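Hydroquinone dioxygenase small subunit (Pseudomonas sp., PDB 4ZXA) is the cupin-fold small subunit of a two-subunit hydroquinone 1,2-dioxygenase, and probably takes part in the ring-opening oxidation of hydroquinone. Local coordinates at residues A[51-57]-A[157-162]; A[60-66]-A[148-154]; A[70-76]-A[136-142]; A[94-98]-A[114-118]. One frame throughout, in Å; residues are numbered along the deposited sequence.

Interaction 1 (A[51-57]-A[157-162]); sequences EKVVVGL and LSVEKW
Leu157 lays its CB against the aliphatic CD of Lys52, while its carbonyl reaches the Lys52 amide through a water. At Ser158 the CB packs on CG2 of Val54, and the hydroxyl turns to Glu64 on the next strand. Val159 carries the backbone pairing: its N donates to Lys52 O (2.8 Å, 174°) and its O accepts from Val54 N (2.9 Å), a parallel bridge to Val53. Its methyls lie against the Glu51 chain, which crosses them at about a right angle. Glu160 sends OE2 to Trp162 NE1 (3.0 Å), in the plane of the indole, which holds the ring's rotation; the salt bridge of its OE1 to Lys154 is doubtfully short. Lys161 passes its CE by CG2 of Val53. Placing CG1 of Val54 anti to the backbone N (chi1 -179°) turns this methyl to Trp162, whose CZ2 meets it at 3.6 Å and CB of Leu57 at 3.8 Å. With a serine in place of Trp162, a gap would probably open beside Val54 and Leu57, and Glu160 OE2 would lose its indole donor. The arrangement is a short, weakly bonded parallel edge strand on an otherwise antiparallel cupin sheet, running through the Lys161 N-cap into the C-terminal helix that Trp162 begins.

Interaction 2 (A[60-66]-A[148-154]); sequences GYVVETL and ILQQTIK
Val62 fits its CG2 methyl between Thr152 and Lys154, 3.5 Å from CG2 of Thr152, while CG1 rests on CB of Lys154 at 3.7 Å. CG2 stands between the backbone N and the carbonyl carbon (chi1 -68° for CG1), which turns it to the facing strand; a branched residue suits the spot because its two methyls fill two hollows. On the same face the carboxylate of Glu64 lies over the Thr152 methyl, OE1 to CG2 3.5 Å, and runs alongside Gln150, whose NE2 is bonded to Tyr138 OH, with the two flat groups turned 47° apart. Glu64 OE2 takes a water that also bridges to Ile153 O, and Ser158 adds a bond. Further along, CD1 of Leu66 settles against CB of Gln150. On the other face the contacts across are mainly apolar: CD2 of Leu149 reaches over to CG1 of Val63 (3.6 Å), and Ile153 lies beside the Tyr61 ring. Regular antiparallel bonds keep this register, from Lys154 N to Gly60 O (3.0 Å) through to the Leu66 and Ile148 pair. Strand 52-58 flanks strand 61-69 and strand 81-87 flanks strand 145-153, while helix 40-45 covers Thr65 and the large subunit covers Gln151 and Val63.

Interaction 3 (A[70-76]-A[136-142]); sequences GQSPWFT and SAYRFEA
Arg139 and Trp74, with the largest buried areas, form the centre of an antiparallel pairing in the five-stranded sheet of the cupin sandwich, where a loop shifts the register by one residue between Gln71 and Phe75. The CB of Arg139 stands over the six-membered ring of Trp74, 3.8 Å from its centroid, a CH-pi contact. Its CG lies anti to the backbone N (chi1 -170°), and the chain then bends at chi3, which lays the guanidinium nearly parallel over the NE1 side of the indole, the planes 17° apart. Gln71 NE2 sits over the centre of the other guanidinium face, held there by its bond to Glu141 OE2 (2.7 Å). A long residue suits this place: its stem serves the indole while its charge reaches Glu93. Were Trp74 an alanine, one face of the Arg139 chain would probably lose its cover, and Glu93 and the Gln71 amide would mainly position the guanidinium.

Phe75, next in buried area, faces the opposite way. Its CB rests over the Tyr138 ring, 3.6 Å from the centroid, and CE2 of its own ring meets Phe140 CD2 at 3.9 Å, so aromatic groups fill the interior side; Tyr138 OH bonds to Glu81 and Gln150. Backbone bonds Phe75 N to Tyr138 O and Tyr138 N to Phe75 O, both 2.9 Å, hold this ladder. Within the loop, Ser72 takes the place of a backbone acceptor: its OG receives the amide of Phe140 at 2.8 Å, almost straight at 170°, and itself donates to Pro73 O.

Interaction 4 (A[94-98]-A[114-118]); sequences FLKLD and PVGKP
Leu95 and Pro118 face each other as a non-hydrogen-bonded pair on antiparallel strands whose axes come within 4.5 Å and run at 150°. Between them and the Leu97 and Gly116 pair lies the hydrogen-bonded pair of Lys96 and Lys117. There Lys96 N donates to Lys117 O at 2.8 Å, nearly along the C=O axis, whereas the return bond from Lys117 N to Lys96 O is weak. Past the end of the strand, Asp98 N reaches Val115 O (2.9 Å) in a straight bond of 178°. Gly116 suits this tight approach: a CB there would clash with Lys96 O and Leu97 CA, where its CA approaches Lys96 O at 3.3 Å.

Among the side chains, Leu95 does most. Its first torsion (chi1 -81°) sets CG beside the backbone N. Of its methyls, CD1 meets CB of Pro114 at 3.7 Å, and CD2 lies against the backbone of 116-118 and near Pro118. Leu97 CD2 touches the same Pro114 CB at 3.8 Å, so one rigid proline ring is shared by two leucines. Trp74, on strand 71-76 beyond strand 136-142, also touches Leu95 and Pro114.

Lys96 and Lys117 rise from the opposite face, where both pack on Phe210 of the large subunit. The pairing thus rests on main-chain bonds and a small apolar cluster, with no salt bridge joining the two segments, and its lysine stems serve the subunit interface.

Interaction 2 is the core contact, mostly buried, whereas interaction 4 is a surface contact at the end of two neighbouring strands, about 23 Å from it, centre to centre; interactions 1 and 3 are intermediate. Interactions 1 and 2 belong to one mixed sheet, in which strands 52-58 and 61-69 are neighbours, and polar side-chain bonds tie them. Interactions 3 and 4 share the other sheet through strands 136-142 and 89-97. Interactions 2 and 3 meet across the sandwich, where Phe140 packs on Leu66 and Ile148. Regular backbone ladders dominate interaction 2, interaction 1 adds two waters to its two backbone bonds, aromatic and guanidinium layers mark interaction 3, and prolines shape interaction 4.

Interaction 1 (A[51-57]-A[157-162])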
loop_
_atom_site.group_PDB
_atom_site.type_symbol
_atom_site.label_atom_id
_atom_site.label_comp_id
_atom_site.label_asym_id
_atom_site.label_seq_id
_atom_site.Cartn_x
_atom_site.Cartn_y
_atom_site.Cartn_z
ATOM N N GLU A 51 16.553 10.779 42.075
ATOM C CA GLU A 51 17.366 11.609 41.209
ATOM C C GLU A 51 16.512 11.894 39.960
ATOM O O GLU A 51 16.105 10.971 39.250
ATOM C CB GLU A 51 18.629 10.847 40.820
ATOM C CG GLU A 51 19.757 11.699 40.305
ATOM C CD GLU A 51 20.873 10.847 39.728
ATOM O OE1 GLU A 51 20.891 9.624 40.008
ATOM O OE2 GLU A 51 21.723 11.388 38.985
ATOM N N LYS A 52 16.228 13.165 39.701
ATOM C CA LYS A 52 15.396 13.548 38.562
ATOM C C LYS A 52 16.184 13.527 37.238
ATOM O O LYS A 52 16.768 14.523 36.838
ATOM C CB LYS A 52 14.752 14.912 38.840
ATOM C CG LYS A 52 13.947 14.949 40.168
ATOM C CD LYS A 52 13.486 16.382 40.536
ATOM C CE LYS A 52 12.036 16.648 40.136
ATOM N NZ LYS A 52 11.044 15.929 41.053
ATOM N N VAL A 53 16.215 12.383 36.564
ATOM C CA VAL A 53 17.092 12.244 35.405
ATOM C C VAL A 53 16.338 12.665 34.165
ATOM O O VAL A 53 15.306 12.070 33.821
ATOM C CB VAL A 53 17.632 10.787 35.197
ATOM C CG1 VAL A 53 18.484 10.714 33.927
ATOM C CG2 VAL A 53 18.440 10.303 36.417
ATOM N N VAL A 54 16.841 13.705 33.509
ATOM C CA VAL A 54 16.252 14.159 32.266
ATOM C C VAL A 54 16.461 13.110 31.174
ATOM O O VAL A 54 17.599 12.734 30.875
ATOM C CB VAL A 54 16.867 15.488 31.813
ATOM C CG1 VAL A 54 16.213 15.965 30.512
ATOM C CG2 VAL A 54 16.757 16.538 32.932
ATOM N N VAL A 55 15.353 12.655 30.585
ATOM C CA VAL A 55 15.382 11.711 29.466
ATOM C C VAL A 55 14.785 12.341 28.212
ATOM O O VAL A 55 14.948 11.824 27.112
ATOM C CB VAL A 55 14.664 10.377 29.809
ATOM C CG1 VAL A 55 15.446 9.637 30.897
ATOM C CG2 VAL A 55 13.248 10.628 30.285
ATOM N N GLY A 56 14.118 13.478 28.381
ATOM C CA GLY A 56 13.650 14.251 27.248
ATOM C C GLY A 56 13.803 15.730 27.537
ATOM O O GLY A 56 13.465 16.188 28.634
ATOM N N LEU A 57 14.305 16.483 26.557
ATOM C CA LEU A 57 14.477 17.924 26.712
ATOM C C LEU A 57 14.064 18.705 25.456
ATOM O O LEU A 57 14.642 18.516 24.381
ATOM C CB LEU A 57 15.926 18.243 27.077
ATOM C CG LEU A 57 16.274 19.726 27.165
ATOM C CD1 LEU A 57 15.399 20.434 28.186
ATOM C CD2 LEU A 57 17.748 19.883 27.510
ATOM N N LEU A 157 17.136 20.799 40.316
ATOM C CA LEU A 157 17.218 19.369 40.627
ATOM C C LEU A 157 17.374 18.449 39.406
ATOM O O LEU A 157 17.607 17.245 39.557
ATOM C CB LEU A 157 15.973 18.930 41.403
ATOM C CG LEU A 157 15.857 19.234 42.900
ATOM C CD1 LEU A 157 16.828 20.333 43.362
ATOM C CD2 LEU A 157 14.412 19.564 43.289
ATOM N N SER A 158 17.241 18.993 38.201
ATOM C CA SER A 158 17.248 18.145 37.019
ATOM C C SER A 158 18.658 17.700 36.691
ATOM O O SER A 158 19.580 18.508 36.617
ATOM C CB SER A 158 16.625 18.864 35.831
ATOM O OG SER A 158 15.321 19.320 36.144
ATOM N N VAL A 159 18.843 16.406 36.499
ATOM C CA VAL A 159 20.169 15.920 36.186
ATOM C C VAL A 159 20.240 15.511 34.723
ATOM O O VAL A 159 19.415 14.730 34.244
ATOM C CB VAL A 159 20.572 14.741 37.100
ATOM C CG1 VAL A 159 22.057 14.403 36.919
ATOM C CG2 VAL A 159 20.267 15.088 38.550
ATOM N N GLU A 160 21.223 16.053 34.014
ATOM C CA GLU A 160 21.482 15.623 32.657
ATOM C C GLU A 160 22.711 14.728 32.623
ATOM O O GLU A 160 23.761 15.064 33.182
ATOM C CB GLU A 160 21.685 16.823 31.736
ATOM C CG GLU A 160 20.422 17.626 31.469
ATOM C CD GLU A 160 20.700 18.848 30.607
ATOM O OE1 GLU A 160 21.139 19.876 31.160
ATOM O OE2 GLU A 160 20.511 18.777 29.377
ATOM N N LYS A 161 22.577 13.579 31.974
ATOM C CA LYS A 161 23.713 12.690 31.792
ATOM C C LYS A 161 23.518 11.886 30.525
ATOM O O LYS A 161 23.549 10.647 30.542
ATOM C CB LYS A 161 23.911 11.779 33.011
ATOM C CG LYS A 161 22.643 11.146 33.607
ATOM C CD LYS A 161 22.967 9.765 34.169
ATOM C CE LYS A 161 22.263 9.479 35.497
ATOM N NZ LYS A 161 22.359 8.007 35.863
ATOM N N TRP A 162 23.317 12.609 29.427
ATOM C CA TRP A 162 22.993 11.999 28.146
ATOM C C TRP A 162 23.995 10.917 27.743
ATOM O O TRP A 162 23.610 9.812 27.370
ATOM C CB TRP A 162 22.850 13.078 27.049
ATOM C CG TRP A 162 21.855 14.145 27.425
ATOM C CD1 TRP A 162 22.131 15.361 27.963
ATOM C CD2 TRP A 162 20.422 14.072 27.308
ATOM N NE1 TRP A 162 20.967 16.052 28.200
ATOM C CE2 TRP A 162 19.903 15.285 27.808
ATOM C CE3 TRP A 162 19.530 13.093 26.837
ATOM C CZ2 TRP A 162 18.532 15.558 27.844
ATOM C CZ3 TRP A 162 18.170 13.361 26.876
ATOM C CH2 TRP A 162 17.684 14.588 27.379
HETATM O O HOH W 1 17.631 15.211 41.541
HETATM O O HOH W 2 20.347 13.248 30.498
#

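Interaction 2 (A[60-66]-A[148-154])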
loop_
_atom_site.group_PDB
_atom_site.type_symbol
_atom_site.label_atom_id
_atom_site.label_comp_id
_atom_site.label_asym_id
_atom_site.label_seq_id
_atom_site.Cartn_x
_atom_site.Cartn_y
_atom_site.Cartn_z
ATOM N N GLY A 60 13.670 23.608 27.028
ATOM C CA GLY A 60 13.573 23.855 28.451
ATOM C C GLY A 60 12.481 23.075 29.143
ATOM O O GLY A 60 12.407 23.070 30.363
ATOM N N TYR A 61 11.616 22.423 28.374
ATOM C CA TYR A 61 10.655 21.505 28.978
ATOM C C TYR A 61 11.332 20.160 29.143
ATOM O O TYR A 61 12.197 19.772 28.335
ATOM C CB TYR A 61 9.386 21.405 28.143
ATOM C CG TYR A 61 8.713 22.741 28.038
ATOM C CD1 TYR A 61 7.833 23.161 29.025
ATOM C CD2 TYR A 61 8.989 23.613 26.968
ATOM C CE1 TYR A 61 7.231 24.414 28.961
ATOM C CE2 TYR A 61 8.379 24.862 26.887
ATOM C CZ TYR A 61 7.510 25.255 27.895
ATOM O OH TYR A 61 6.896 26.473 27.844
ATOM N N VAL A 62 10.988 19.450 30.206
ATOM C CA VAL A 62 11.680 18.193 30.447
ATOM C C VAL A 62 10.744 17.038 30.723
ATOM O O VAL A 62 9.640 17.211 31.241
ATOM C CB VAL A 62 12.738 18.298 31.599
ATOM C CG1 VAL A 62 13.912 19.197 31.194
ATOM C CG2 VAL A 62 12.098 18.774 32.901
ATOM N N VAL A 63 11.200 15.855 30.340
ATOM C CA VAL A 63 10.642 14.630 30.877
ATOM C C VAL A 63 11.716 13.992 31.749
ATOM O O VAL A 63 12.808 13.679 31.276
ATOM C CB VAL A 63 10.187 13.667 29.789
ATOM C CG1 VAL A 63 9.805 12.332 30.405
ATOM C CG2 VAL A 63 9.007 14.263 29.045
ATOM N N GLU A 64 11.409 13.855 33.034
ATOM C CA GLU A 64 12.332 13.269 34.000
ATOM C C GLU A 64 11.904 11.849 34.373
ATOM O O GLU A 64 10.705 11.540 34.443
ATOM C CB GLU A 64 12.411 14.131 35.269
ATOM C CG GLU A 64 12.971 15.521 35.059
ATOM C CD GLU A 64 12.715 16.420 36.254
ATOM O OE1 GLU A 64 11.818 16.084 37.061
ATOM O OE2 GLU A 64 13.409 17.462 36.387
ATOM N N THR A 65 12.901 10.993 34.584
ATOM C CA THR A 65 12.689 9.646 35.094
ATOM C C THR A 65 13.163 9.578 36.542
ATOM O O THR A 65 14.304 9.925 36.843
ATOM C CB THR A 65 13.440 8.579 34.251
ATOM O OG1 THR A 65 12.913 8.561 32.919
ATOM C CG2 THR A 65 13.259 7.191 34.857
ATOM N N LEU A 66 12.281 9.166 37.445
ATOM C CA LEU A 66 12.672 8.990 38.848
ATOM C C LEU A 66 12.623 7.529 39.284
ATOM O O LEU A 66 11.654 6.795 38.991
ATOM C CB LEU A 66 11.800 9.823 39.795
ATOM C CG LEU A 66 11.950 11.342 39.796
ATOM C CD1 LEU A 66 11.468 11.927 38.476
ATOM C CD2 LEU A 66 11.174 11.944 40.957
ATOM N N ILE A 148 8.949 6.479 38.273
ATOM C CA ILE A 148 8.057 7.629 38.086
ATOM C C ILE A 148 8.509 8.490 36.902
ATOM O O ILE A 148 9.682 8.889 36.828
ATOM C CB ILE A 148 8.038 8.568 39.310
ATOM C CG1 ILE A 148 7.676 7.822 40.597
ATOM C CG2 ILE A 148 7.086 9.730 39.070
ATOM C CD1 ILE A 148 7.737 8.700 41.855
ATOM N N LEU A 149 7.582 8.775 35.984
ATOM C CA LEU A 149 7.832 9.733 34.915
ATOM C C LEU A 149 7.245 11.065 35.324
ATOM O O LEU A 149 6.048 11.163 35.640
ATOM C CB LEU A 149 7.176 9.293 33.608
ATOM C CG LEU A 149 7.973 8.437 32.632
ATOM C CD1 LEU A 149 7.078 7.991 31.491
ATOM C CD2 LEU A 149 9.135 9.203 32.085
ATOM N N GLN A 150 8.081 12.093 35.315
ATOM C CA GLN A 150 7.616 13.420 35.673
ATOM C C GLN A 150 7.703 14.385 34.487
ATOM O O GLN A 150 8.766 14.544 33.878
ATOM C CB GLN A 150 8.410 13.962 36.869
ATOM C CG GLN A 150 8.020 15.373 37.272
ATOM C CD GLN A 150 8.059 15.599 38.784
ATOM O OE1 GLN A 150 8.021 14.647 39.575
ATOM N NE2 GLN A 150 8.120 16.870 39.190
ATOM N N GLN A 151 6.572 15.014 34.177
ATOM C CA GLN A 151 6.501 16.082 33.188
ATOM C C GLN A 151 6.638 17.449 33.862
ATOM O O GLN A 151 5.805 17.838 34.681
ATOM C CB GLN A 151 5.174 16.007 32.443
ATOM C CG GLN A 151 4.929 17.158 31.483
ATOM C CD GLN A 151 3.490 17.169 31.021
ATOM O OE1 GLN A 151 2.630 16.561 31.663
ATOM N NE2 GLN A 151 3.212 17.849 29.908
ATOM N N THR A 152 7.687 18.182 33.513
ATOM C CA THR A 152 7.950 19.440 34.199
ATOM C C THR A 152 8.882 20.343 33.388
ATOM O O THR A 152 8.979 20.196 32.168
ATOM C CB THR A 152 8.512 19.189 35.636
ATOM O OG1 THR A 152 8.569 20.427 36.359
ATOM C CG2 THR A 152 9.903 18.549 35.586
ATOM N N ILE A 153 9.574 21.262 34.064
ATOM C CA ILE A 153 10.489 22.183 33.400
ATOM C C ILE A 153 11.881 22.082 34.008
ATOM O O ILE A 153 12.015 21.964 35.215
ATOM C CB ILE A 153 9.964 23.629 33.515
ATOM C CG1 ILE A 153 8.571 23.719 32.875
ATOM C CG2 ILE A 153 10.956 24.630 32.909
ATOM C CD1 ILE A 153 7.931 25.099 32.943
ATOM N N LYS A 154 12.917 22.121 33.174
ATOM C CA LYS A 154 14.294 21.998 33.661
ATOM C C LYS A 154 14.506 22.946 34.837
ATOM O O LYS A 154 14.205 24.139 34.739
ATOM C CB LYS A 154 15.306 22.299 32.549
ATOM C CG LYS A 154 16.553 21.407 32.545
ATOM C CD LYS A 154 17.784 22.195 32.915
ATOM C CE LYS A 154 18.608 22.602 31.718
ATOM N NZ LYS A 154 19.368 21.453 31.190
HETATM O O HOH W 3 12.702 19.845 37.131
#

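Interaction 3 (A[70-76]-A[136-142])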
loop_
_atom_site.group_PDB
_atom_site.type_symbol
_atom_site.label_atom_id
_atom_site.label_comp_id
_atom_site.label_asym_id
_atom_site.label_seq_id
_atom_site.Cartn_x
_atom_site.Cartn_y
_atom_site.Cartn_z
ATOM N N GLY A 70 11.851 4.207 48.699
ATOM C CA GLY A 70 11.798 4.891 49.971
ATOM C C GLY A 70 10.982 6.165 49.884
ATOM O O GLY A 70 9.945 6.210 49.225
ATOM N N GLN A 71 11.452 7.209 50.553
ATOM C CA GLN A 71 10.683 8.437 50.658
ATOM C C GLN A 71 11.474 9.579 50.056
ATOM O O GLN A 71 12.636 9.769 50.408
ATOM C CB GLN A 71 10.396 8.731 52.115
ATOM C CG GLN A 71 9.459 9.877 52.363
ATOM C CD GLN A 71 9.531 10.340 53.807
ATOM O OE1 GLN A 71 10.612 10.670 54.306
ATOM N NE2 GLN A 71 8.386 10.350 54.493
ATOM N N SER A 72 10.857 10.327 49.139
ATOM C CA SER A 72 11.516 11.483 48.520
ATOM C C SER A 72 11.527 12.696 49.453
ATOM O O SER A 72 10.816 12.723 50.458
ATOM C CB SER A 72 10.799 11.880 47.226
ATOM O OG SER A 72 9.611 12.615 47.512
ATOM N N PRO A 73 12.350 13.701 49.116
ATOM C CA PRO A 73 12.254 15.037 49.715
ATOM C C PRO A 73 10.924 15.676 49.341
ATOM O O PRO A 73 10.344 15.285 48.320
ATOM C CB PRO A 73 13.388 15.813 49.030
ATOM C CG PRO A 73 14.349 14.780 48.577
ATOM C CD PRO A 73 13.533 13.552 48.255
ATOM N N TRP A 74 10.446 16.624 50.145
ATOM C CA TRP A 74 9.324 17.457 49.717
ATOM C C TRP A 74 9.715 18.310 48.493
ATOM O O TRP A 74 10.741 19.012 48.496
ATOM C CB TRP A 74 8.837 18.379 50.834
ATOM C CG TRP A 74 8.061 17.734 51.937
ATOM C CD1 TRP A 74 8.514 17.442 53.199
ATOM C CD2 TRP A 74 6.678 17.336 51.907
ATOM N NE1 TRP A 74 7.503 16.883 53.945
ATOM C CE2 TRP A 74 6.367 16.809 53.182
ATOM C CE3 TRP A 74 5.678 17.364 50.928
ATOM C CZ2 TRP A 74 5.099 16.319 53.500
ATOM C CZ3 TRP A 74 4.417 16.878 51.248
ATOM C CH2 TRP A 74 4.139 16.362 52.523
ATOM N N PHE A 75 8.882 18.242 47.455
ATOM C CA PHE A 75 9.106 18.965 46.204
ATOM C C PHE A 75 8.044 20.050 46.029
ATOM O O PHE A 75 6.925 19.935 46.543
ATOM C CB PHE A 75 9.004 18.014 45.013
ATOM C CG PHE A 75 10.078 16.977 44.958
ATOM C CD1 PHE A 75 11.410 17.343 44.853
ATOM C CD2 PHE A 75 9.753 15.632 44.968
ATOM C CE1 PHE A 75 12.408 16.376 44.772
ATOM C CE2 PHE A 75 10.738 14.657 44.885
ATOM C CZ PHE A 75 12.068 15.026 44.789
ATOM N N THR A 76 8.381 21.093 45.286
ATOM C CA THR A 76 7.383 22.090 44.952
ATOM C C THR A 76 7.757 22.860 43.680
ATOM O O THR A 76 8.926 22.900 43.276
ATOM C CB THR A 76 7.195 23.083 46.111
ATOM O OG1 THR A 76 5.912 23.727 46.003
ATOM C CG2 THR A 76 8.326 24.124 46.103
ATOM N N SER A 136 1.801 23.673 45.739
ATOM C CA SER A 136 1.640 22.643 46.738
ATOM C C SER A 136 3.014 22.054 46.949
ATOM O O SER A 136 3.910 22.249 46.127
ATOM C CB SER A 136 0.673 21.575 46.259
ATOM O OG SER A 136 1.319 20.723 45.335
ATOM N N ALA A 137 3.202 21.377 48.074
ATOM C CA ALA A 137 4.397 20.569 48.250
ATOM C C ALA A 137 3.943 19.126 48.127
ATOM O O ALA A 137 2.819 18.787 48.517
ATOM C CB ALA A 137 5.036 20.827 49.597
ATOM N N TYR A 138 4.791 18.279 47.561
ATOM C CA TYR A 138 4.400 16.892 47.370
ATOM C C TYR A 138 5.566 15.968 47.662
ATOM O O TYR A 138 6.719 16.325 47.427
ATOM C CB TYR A 138 3.833 16.674 45.957
ATOM C CG TYR A 138 4.788 17.026 44.847
ATOM C CD1 TYR A 138 4.842 18.313 44.339
ATOM C CD2 TYR A 138 5.641 16.069 44.308
ATOM C CE1 TYR A 138 5.722 18.643 43.314
ATOM C CE2 TYR A 138 6.525 16.383 43.278
ATOM C CZ TYR A 138 6.566 17.674 42.780
ATOM O OH TYR A 138 7.450 18.009 41.760
ATOM N N ARG A 139 5.262 14.788 48.193
ATOM C CA ARG A 139 6.291 13.838 48.618
ATOM C C ARG A 139 5.936 12.426 48.156
ATOM O O ARG A 139 4.770 12.027 48.199
ATOM C CB ARG A 139 6.444 13.886 50.145
ATOM C CG ARG A 139 7.651 13.130 50.702
ATOM C CD ARG A 139 7.963 13.536 52.140
ATOM N NE ARG A 139 6.899 13.157 53.071
ATOM C CZ ARG A 139 7.022 13.178 54.401
ATOM N NH1 ARG A 139 8.167 13.562 54.962
ATOM N NH2 ARG A 139 6.004 12.815 55.173
ATOM N N PHE A 140 6.946 11.691 47.701
ATOM C CA PHE A 140 6.778 10.337 47.179
ATOM C C PHE A 140 7.151 9.258 48.213
ATOM O O PHE A 140 8.219 9.322 48.834
ATOM C CB PHE A 140 7.662 10.151 45.944
ATOM C CG PHE A 140 7.274 11.011 44.759
ATOM C CD1 PHE A 140 5.966 11.059 44.306
ATOM C CD2 PHE A 140 8.231 11.758 44.088
ATOM C CE1 PHE A 140 5.626 11.837 43.211
ATOM C CE2 PHE A 140 7.894 12.542 42.996
ATOM C CZ PHE A 140 6.595 12.581 42.559
ATOM N N GLU A 141 6.273 8.265 48.369
ATOM C CA GLU A 141 6.494 7.111 49.249
ATOM C C GLU A 141 6.500 5.810 48.456
ATOM O O GLU A 141 5.513 5.487 47.803
ATOM C CB GLU A 141 5.355 6.991 50.258
ATOM C CG GLU A 141 5.247 8.118 51.247
ATOM C CD GLU A 141 6.400 8.132 52.223
ATOM O OE1 GLU A 141 7.249 7.203 52.168
ATOM O OE2 GLU A 141 6.452 9.083 53.035
ATOM N N ALA A 142 7.571 5.034 48.550
ATOM C CA ALA A 142 7.649 3.782 47.806
ATOM C C ALA A 142 8.243 2.646 48.641
ATOM O O ALA A 142 9.425 2.684 49.002
ATOM C CB ALA A 142 8.454 3.979 46.523
#

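Interaction 4 (A[94-98]-A[114-118])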
loop_
_atom_site.group_PDB
_atom_site.type_symbol
_atom_site.label_atom_id
_atom_site.label_comp_id
_atom_site.label_asym_id
_atom_site.label_seq_id
_atom_site.Cartn_x
_atom_site.Cartn_y
_atom_site.Cartn_z
ATOM N N PHE A 94 0.384 15.329 49.802
ATOM C CA PHE A 94 0.194 16.706 49.347
ATOM C C PHE A 94 -0.031 17.701 50.481
ATOM O O PHE A 94 -0.946 17.540 51.288
ATOM C CB PHE A 94 -1.001 16.792 48.385
ATOM C CG PHE A 94 -0.788 16.085 47.075
ATOM C CD1 PHE A 94 -0.211 16.747 45.999
ATOM C CD2 PHE A 94 -1.174 14.767 46.919
ATOM C CE1 PHE A 94 -0.019 16.096 44.782
ATOM C CE2 PHE A 94 -0.984 14.104 45.711
ATOM C CZ PHE A 94 -0.406 14.767 44.641
ATOM N N LEU A 95 0.792 18.745 50.515
ATOM C CA LEU A 95 0.583 19.889 51.400
ATOM C C LEU A 95 0.230 21.146 50.611
ATOM O O LEU A 95 0.926 21.486 49.647
ATOM C CB LEU A 95 1.864 20.184 52.162
ATOM C CG LEU A 95 2.155 19.332 53.379
ATOM C CD1 LEU A 95 3.531 19.699 53.892
ATOM C CD2 LEU A 95 1.075 19.599 54.407
ATOM N N LYS A 96 -0.828 21.845 51.022
ATOM C CA LYS A 96 -1.120 23.165 50.469
ATOM C C LYS A 96 -0.327 24.238 51.198
ATOM O O LYS A 96 -0.716 24.674 52.279
ATOM C CB LYS A 96 -2.608 23.505 50.546
ATOM C CG LYS A 96 -2.948 24.822 49.838
ATOM C CD LYS A 96 -4.408 25.199 50.010
ATOM C CE LYS A 96 -5.066 25.488 48.669
ATOM N NZ LYS A 96 -6.509 25.823 48.828
ATOM N N LEU A 97 0.779 24.663 50.594
ATOM C CA LEU A 97 1.665 25.649 51.210
ATOM C C LEU A 97 0.960 26.959 51.585
ATOM O O LEU A 97 0.128 27.460 50.828
ATOM C CB LEU A 97 2.846 25.942 50.292
ATOM C CG LEU A 97 3.822 24.795 50.062
ATOM C CD1 LEU A 97 4.858 25.199 49.043
ATOM C CD2 LEU A 97 4.497 24.444 51.372
ATOM N N ASP A 98 1.291 27.494 52.763
ATOM C CA ASP A 98 0.807 28.810 53.190
ATOM C C ASP A 98 1.366 29.899 52.276
ATOM O O ASP A 98 0.676 30.874 51.949
ATOM C CB ASP A 98 1.221 29.101 54.639
ATOM C CG ASP A 98 0.324 28.413 55.666
ATOM O OD1 ASP A 98 -0.338 27.407 55.317
ATOM O OD2 ASP A 98 0.292 28.877 56.830
ATOM N N PRO A 114 7.853 21.762 55.366
ATOM C CA PRO A 114 7.020 22.746 54.676
ATOM C C PRO A 114 5.888 23.207 55.568
ATOM O O PRO A 114 5.300 22.402 56.286
ATOM C CB PRO A 114 6.453 21.951 53.502
ATOM C CG PRO A 114 7.479 20.910 53.228
ATOM C CD PRO A 114 8.068 20.546 54.560
ATOM N N VAL A 115 5.576 24.492 55.501
ATOM C CA VAL A 115 4.484 25.058 56.273
ATOM C C VAL A 115 3.196 25.163 55.449
ATOM O O VAL A 115 3.093 25.980 54.527
ATOM C CB VAL A 115 4.866 26.456 56.798
ATOM C CG1 VAL A 115 3.748 27.025 57.672
ATOM C CG2 VAL A 115 6.215 26.405 57.539
ATOM N N GLY A 116 2.211 24.341 55.789
ATOM C CA GLY A 116 0.923 24.394 55.119
ATOM C C GLY A 116 -0.016 23.280 55.547
ATOM O O GLY A 116 0.406 22.326 56.206
ATOM N N LYS A 117 -1.290 23.396 55.174
ATOM C CA LYS A 117 -2.286 22.389 55.526
ATOM C C LYS A 117 -2.064 21.111 54.718
ATOM O O LYS A 117 -1.651 21.177 53.560
ATOM C CB LYS A 117 -3.698 22.913 55.268
ATOM C CG LYS A 117 -3.934 24.348 55.695
ATOM C CD LYS A 117 -4.360 25.208 54.499
ATOM C CE LYS A 117 -4.776 26.613 54.932
ATOM N NZ LYS A 117 -5.879 26.582 55.943
ATOM N N PRO A 118 -2.329 19.940 55.334
ATOM C CA PRO A 118 -2.266 18.662 54.615
ATOM C C PRO A 118 -3.520 18.497 53.759
ATOM O O PRO A 118 -4.615 18.746 54.254
ATOM C CB PRO A 118 -2.245 17.612 55.743
ATOM C CG PRO A 118 -2.073 18.380 57.023
ATOM C CD PRO A 118 -2.629 19.745 56.760
#